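Local atomic coordinates of tail protein, 43 kDa (Neisseria meningitidis MC58, PDB entry 3D37), a protein that is of undetermined function but probably serves as a structural component of a phage-like tail or baseplate. Residues 187-192 with 280-285; 201-206 with 301-306. All coordinates share one frame; numbering follows the deposited sequence.

Contact 1 (187-192 with 280-285)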
loop_
_atom_site.group_PDB
_atom_site.type_symbol
_atom_site.label_atom_id
_atom_site.label_comp_id
_atom_site.label_asym_id
_atom_site.label_seq_id
_atom_site.Cartn_x
_atom_site.Cartn_y
_atom_site.Cartn_z
ATOM N N ALA A 187 -20.384 11.359 -31.230
ATOM C CA ALA A 187 -19.018 11.670 -30.899
ATOM C C ALA A 187 -18.106 10.666 -31.597
ATOM O O ALA A 187 -18.533 9.559 -31.928
ATOM C CB ALA A 187 -18.814 11.605 -29.384
ATOM N N THR A 188 -16.878 11.111 -31.852
ATOM C CA THR A 188 -15.768 10.302 -32.264
ATOM C C THR A 188 -14.704 10.371 -31.187
ATOM O O THR A 188 -14.177 11.448 -30.845
ATOM C CB THR A 188 -15.172 10.758 -33.573
ATOM O OG1 THR A 188 -16.149 10.572 -34.599
ATOM C CG2 THR A 188 -13.927 9.951 -33.895
ATOM N N LEU A 189 -14.412 9.209 -30.613
ATOM C CA LEU A 189 -13.381 9.105 -29.600
ATOM C C LEU A 189 -12.200 8.365 -30.206
ATOM O O LEU A 189 -12.369 7.449 -30.992
ATOM C CB LEU A 189 -13.902 8.366 -28.410
ATOM C CG LEU A 189 -15.098 8.973 -27.681
ATOM C CD1 LEU A 189 -15.521 8.007 -26.603
ATOM C CD2 LEU A 189 -14.803 10.343 -27.088
ATOM N N CYS A 190 -10.999 8.775 -29.851
ATOM C CA CYS A 190 -9.810 8.136 -30.392
ATOM C C CYS A 190 -8.731 7.968 -29.336
ATOM O O CYS A 190 -8.692 8.667 -28.315
ATOM C CB CYS A 190 -9.284 8.865 -31.663
ATOM S SG CYS A 190 -8.583 10.547 -31.453
ATOM N N TRP A 191 -7.914 6.949 -29.574
ATOM C CA TRP A 191 -6.809 6.573 -28.713
ATOM C C TRP A 191 -5.523 6.877 -29.431
ATOM O O TRP A 191 -5.345 6.469 -30.576
ATOM C CB TRP A 191 -6.811 5.078 -28.410
ATOM C CG TRP A 191 -5.548 4.669 -27.788
ATOM C CD1 TRP A 191 -4.409 4.270 -28.424
ATOM C CD2 TRP A 191 -5.244 4.700 -26.393
ATOM N NE1 TRP A 191 -3.416 4.048 -27.508
ATOM C CE2 TRP A 191 -3.905 4.291 -26.250
ATOM C CE3 TRP A 191 -5.963 5.053 -25.259
ATOM C CZ2 TRP A 191 -3.290 4.191 -25.007
ATOM C CZ3 TRP A 191 -5.369 4.938 -24.021
ATOM C CH2 TRP A 191 -4.043 4.522 -23.899
ATOM N N SER A 192 -4.615 7.572 -28.755
ATOM C CA SER A 192 -3.267 7.775 -29.277
ATOM C C SER A 192 -2.243 8.096 -28.177
ATOM O O SER A 192 -2.492 8.920 -27.303
ATOM C CB SER A 192 -3.270 8.879 -30.333
ATOM O OG SER A 192 -1.964 9.049 -30.846
ATOM N N LEU A 280 -16.454 -3.444 -25.295
ATOM C CA LEU A 280 -15.446 -2.393 -25.357
ATOM C C LEU A 280 -15.790 -1.381 -24.283
ATOM O O LEU A 280 -16.856 -0.772 -24.345
ATOM C CB LEU A 280 -15.480 -1.744 -26.730
ATOM C CG LEU A 280 -14.633 -0.484 -26.967
ATOM C CD1 LEU A 280 -13.159 -0.739 -26.830
ATOM C CD2 LEU A 280 -15.023 0.113 -28.381
ATOM N N THR A 281 -14.944 -1.261 -23.269
ATOM C CA THR A 281 -15.112 -0.284 -22.172
ATOM C C THR A 281 -14.105 0.855 -22.315
ATOM O O THR A 281 -12.887 0.659 -22.226
ATOM C CB THR A 281 -15.003 -0.970 -20.765
ATOM O OG1 THR A 281 -15.850 -2.122 -20.744
ATOM C CG2 THR A 281 -15.445 -0.072 -19.681
ATOM N N ILE A 282 -14.609 2.053 -22.627
ATOM C CA ILE A 282 -13.750 3.226 -22.760
ATOM C C ILE A 282 -13.941 4.166 -21.583
ATOM O O ILE A 282 -15.062 4.471 -21.181
ATOM C CB ILE A 282 -14.053 3.946 -24.088
ATOM C CG1 ILE A 282 -13.570 3.069 -25.243
ATOM C CG2 ILE A 282 -13.444 5.396 -24.091
ATOM C CD1 ILE A 282 -13.947 3.541 -26.606
ATOM N N THR A 283 -12.845 4.644 -21.023
ATOM C CA THR A 283 -12.909 5.650 -20.010
ATOM C C THR A 283 -12.410 7.022 -20.583
ATOM O O THR A 283 -11.348 7.060 -21.244
ATOM C CB THR A 283 -12.090 5.211 -18.771
ATOM O OG1 THR A 283 -12.547 3.902 -18.343
ATOM C CG2 THR A 283 -12.272 6.218 -17.646
ATOM N N VAL A 284 -13.227 8.075 -20.356
ATOM C CA VAL A 284 -12.987 9.445 -20.795
ATOM C C VAL A 284 -13.032 10.389 -19.625
ATOM O O VAL A 284 -13.619 10.100 -18.596
ATOM C CB VAL A 284 -13.909 9.943 -21.938
ATOM C CG1 VAL A 284 -13.593 9.220 -23.220
ATOM C CG2 VAL A 284 -15.428 9.842 -21.547
ATOM N N GLY A 285 -12.352 11.535 -19.762
ATOM C CA GLY A 285 -12.398 12.539 -18.708
ATOM C C GLY A 285 -13.695 13.313 -18.953
ATOM O O GLY A 285 -14.140 13.392 -20.062
#
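L189 and V284 mark the closest approach of two strands that are not paired with each other, their CA atoms 8.8 Å apart across the apolar interior between 187-191 and 278-285. The strands here curl round that interior, consistent with the phage-barrel families to which this protein is related. Strand 187-191 runs parallel to 300-305, bonded through the backbones of L189, H302 and I304, whereas 278-285 lies between 202-208 and 330-337.

L189 carries its side of the contact on a single methyl. CG stands beside the backbone N (chi1 -61°) and the chain then extends (chi2 175°), which carries CD1 inward to the opposite strand. There it meets two residues spaced two apart, whose side chains point to the same face. It touches V284 CG1 at 4.1 Å, the two side chains nearly perpendicular, and I282 CG2 at 4.2 Å on a more oblique approach. V301, L333 and N199 also pack on L189, M203, V303 and L335 surround I282, and V284 rests on W295; all three touching residues are buried.

C190 points the other way and forms a disulfide with C198. W191, farther along the strand, makes cation-pi contacts with K80 and K82 of the second subunit, while its NE1 forms a weak hydrogen bond with E307 OE2.

Contact 2 (201-206 with 301-306); sequences ERMDIE and VHVIDD
The carboxylate of D305 presents one oxygen to M203 and to a neighbouring chain: OD2 forms a salt bridge with K80 NZ of the second subunit and packs 3.4 Å from M203 SD, while OD1 is turned away and accepts the backbone N-H of H308. The other flat pair sits within 201-206, where the guanidinium of R202 receives D204 OD2 at its edge and in its plane. The bond from R202 NE to that oxygen is weak at 3.3 Å, although fairly straight at 162°. D204 OD1 accepts R202 NH2 at 3.0 Å through its syn lone pair, completing the salt bridge; this oxygen is tilted 31° out of the guanidinium plane, so the two groups are not coplanar.

M203 lies between these two residues in sequence but points to the interior. With CG anti to the backbone N (chi1 -174°), its chain reaches toward 301-306 and then bends at the thioether, carrying CE to V303. The two side chains meet tip to tip, CE lying 3.9 Å from V303 CG1. D305 instead runs alongside M203, pointing the other way.

This apolar meeting spans the same interior, between strands 202-208 and 300-305, in keeping with a phage-barrel fold. At the start of strand 202-208, E201 and R202 both face T283 in a classic beta bulge. Along the outer edge of that strand, residues 202-206 pair antiparallel with a strand of the second subunit, extending the strand pairing into the neighbouring chain, and R202 packs on S81 there.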
loop_
_atom_site.group_PDB
_atom_site.type_symbol
_atom_site.label_atom_id
_atom_site.label_comp_id
_atom_site.label_asym_id
_atom_site.label_seq_id
_atom_site.Cartn_x
_atom_site.Cartn_y
_atom_site.Cartn_z
ATOM N N GLU A 201 -8.747 7.839 -22.170
ATOM C CA GLU A 201 -7.811 7.617 -21.067
ATOM C C GLU A 201 -7.484 6.126 -20.803
ATOM O O GLU A 201 -6.378 5.778 -20.410
ATOM C CB GLU A 201 -8.377 8.198 -19.792
ATOM C CG GLU A 201 -8.521 9.701 -19.837
ATOM C CD GLU A 201 -9.069 10.222 -18.508
ATOM O OE1 GLU A 201 -9.511 9.380 -17.679
ATOM O OE2 GLU A 201 -9.054 11.448 -18.287
ATOM N N ARG A 202 -8.449 5.265 -21.114
ATOM C CA ARG A 202 -8.337 3.886 -20.852
ATOM C C ARG A 202 -9.299 3.138 -21.807
ATOM O O ARG A 202 -10.450 3.573 -22.084
ATOM C CB ARG A 202 -8.541 3.768 -19.336
ATOM C CG ARG A 202 -9.017 2.564 -18.857
ATOM C CD ARG A 202 -8.580 2.242 -17.415
ATOM N NE ARG A 202 -8.293 0.838 -17.571
ATOM C CZ ARG A 202 -7.099 0.268 -17.451
ATOM N NH1 ARG A 202 -6.069 0.960 -17.001
ATOM N NH2 ARG A 202 -6.982 -1.031 -17.752
ATOM N N MET A 203 -8.781 2.081 -22.417
ATOM C CA MET A 203 -9.535 1.233 -23.346
ATOM C C MET A 203 -9.382 -0.231 -22.884
ATOM O O MET A 203 -8.242 -0.694 -22.709
ATOM C CB MET A 203 -9.007 1.427 -24.765
ATOM C CG MET A 203 -9.824 0.693 -25.823
ATOM S SD MET A 203 -9.572 1.423 -27.472
ATOM C CE MET A 203 -10.487 2.908 -27.314
ATOM N N ASP A 204 -10.503 -0.900 -22.581
ATOM C CA ASP A 204 -10.518 -2.317 -22.216
ATOM C C ASP A 204 -11.444 -3.107 -23.151
ATOM O O ASP A 204 -12.598 -2.750 -23.318
ATOM C CB ASP A 204 -10.940 -2.511 -20.756
ATOM C CG ASP A 204 -9.920 -1.972 -19.771
ATOM O OD1 ASP A 204 -8.687 -1.927 -20.044
ATOM O OD2 ASP A 204 -10.365 -1.508 -18.715
ATOM N N ILE A 205 -10.919 -4.133 -23.793
ATOM C CA ILE A 205 -11.701 -4.993 -24.642
ATOM C C ILE A 205 -11.745 -6.418 -24.051
ATOM O O ILE A 205 -10.733 -6.936 -23.572
ATOM C CB ILE A 205 -11.136 -5.028 -26.064
ATOM C CG1 ILE A 205 -10.777 -3.595 -26.507
ATOM C CG2 ILE A 205 -12.052 -5.789 -26.983
ATOM C CD1 ILE A 205 -10.724 -3.406 -27.974
ATOM N N GLU A 206 -12.939 -6.996 -24.045
ATOM C CA GLU A 206 -13.164 -8.344 -23.594
ATOM C C GLU A 206 -13.932 -9.161 -24.586
ATOM O O GLU A 206 -15.008 -8.751 -25.054
ATOM C CB GLU A 206 -13.994 -8.364 -22.332
ATOM C CG GLU A 206 -13.485 -7.494 -21.218
ATOM C CD GLU A 206 -14.453 -7.555 -20.060
ATOM O OE1 GLU A 206 -14.420 -8.622 -19.389
ATOM O OE2 GLU A 206 -15.289 -6.598 -19.873
ATOM N N VAL A 301 -21.287 5.749 -30.787
ATOM C CA VAL A 301 -20.005 6.375 -30.640
ATOM C C VAL A 301 -19.041 5.792 -31.685
ATOM O O VAL A 301 -18.875 4.555 -31.807
ATOM C CB VAL A 301 -19.416 6.208 -29.178
ATOM C CG1 VAL A 301 -18.129 6.999 -29.056
ATOM C CG2 VAL A 301 -20.421 6.657 -28.107
ATOM N N HIS A 302 -18.474 6.680 -32.498
ATOM C CA HIS A 302 -17.447 6.287 -33.433
ATOM C C HIS A 302 -16.120 6.210 -32.689
ATOM O O HIS A 302 -15.699 7.171 -32.012
ATOM C CB HIS A 302 -17.397 7.295 -34.598
ATOM C CG HIS A 302 -16.352 6.996 -35.616
ATOM N ND1 HIS A 302 -15.710 7.982 -36.326
ATOM C CD2 HIS A 302 -15.850 5.823 -36.064
ATOM C CE1 HIS A 302 -14.876 7.428 -37.188
ATOM N NE2 HIS A 302 -14.943 6.118 -37.048
ATOM N N VAL A 303 -15.475 5.054 -32.740
ATOM C CA VAL A 303 -14.182 4.862 -32.048
ATOM C C VAL A 303 -13.052 4.600 -33.027
ATOM O O VAL A 303 -13.192 3.753 -33.919
ATOM C CB VAL A 303 -14.252 3.687 -31.010
ATOM C CG1 VAL A 303 -12.877 3.449 -30.305
ATOM C CG2 VAL A 303 -15.352 3.947 -29.971
ATOM N N ILE A 304 -11.942 5.335 -32.852
ATOM C CA ILE A 304 -10.712 5.107 -33.627
ATOM C C ILE A 304 -9.516 4.773 -32.725
ATOM O O ILE A 304 -9.167 5.500 -31.784
ATOM C CB ILE A 304 -10.372 6.276 -34.605
ATOM C CG1 ILE A 304 -11.566 6.587 -35.497
ATOM C CG2 ILE A 304 -9.117 5.939 -35.498
ATOM C CD1 ILE A 304 -11.453 7.974 -36.154
ATOM N N ASP A 305 -8.904 3.638 -33.005
ATOM C CA ASP A 305 -7.637 3.282 -32.379
ATOM C C ASP A 305 -6.747 2.758 -33.493
ATOM O O ASP A 305 -6.854 1.603 -33.876
ATOM C CB ASP A 305 -7.866 2.216 -31.309
ATOM C CG ASP A 305 -6.620 1.869 -30.546
ATOM O OD1 ASP A 305 -5.503 2.163 -31.034
ATOM O OD2 ASP A 305 -6.761 1.353 -29.403
ATOM N N ASP A 306 -5.897 3.629 -34.024
ATOM C CA ASP A 306 -4.943 3.234 -35.077
ATOM C C ASP A 306 -3.992 2.120 -34.638
ATOM O O ASP A 306 -3.758 1.191 -35.398
ATOM C CB ASP A 306 -4.152 4.445 -35.585
ATOM C CG ASP A 306 -4.977 5.338 -36.546
ATOM O OD1 ASP A 306 -6.120 5.016 -36.876
ATOM O OD2 ASP A 306 -4.450 6.381 -36.983
#

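Contacts 1 and 2 have their centres about 5 Å apart and line one interior. Their segments alternate along the chain, 187-192, 201-206, 280-285 and 301-306, so each contact joins an earlier strand to a later one. The backbones link them further: 187-191 neighbours 300-305, with L189 N 2.8 Å from H302 O, and 202-208 neighbours 278-285, with T281 N 2.8 Å from D204 O, both probable hydrogen bonds. Strands before and after the region 209-277 thus come together around one apolar interior, consistent with the phage-barrel families. Both contacts also reach the second subunit, which places this unit at an interface of the six-chain assembly.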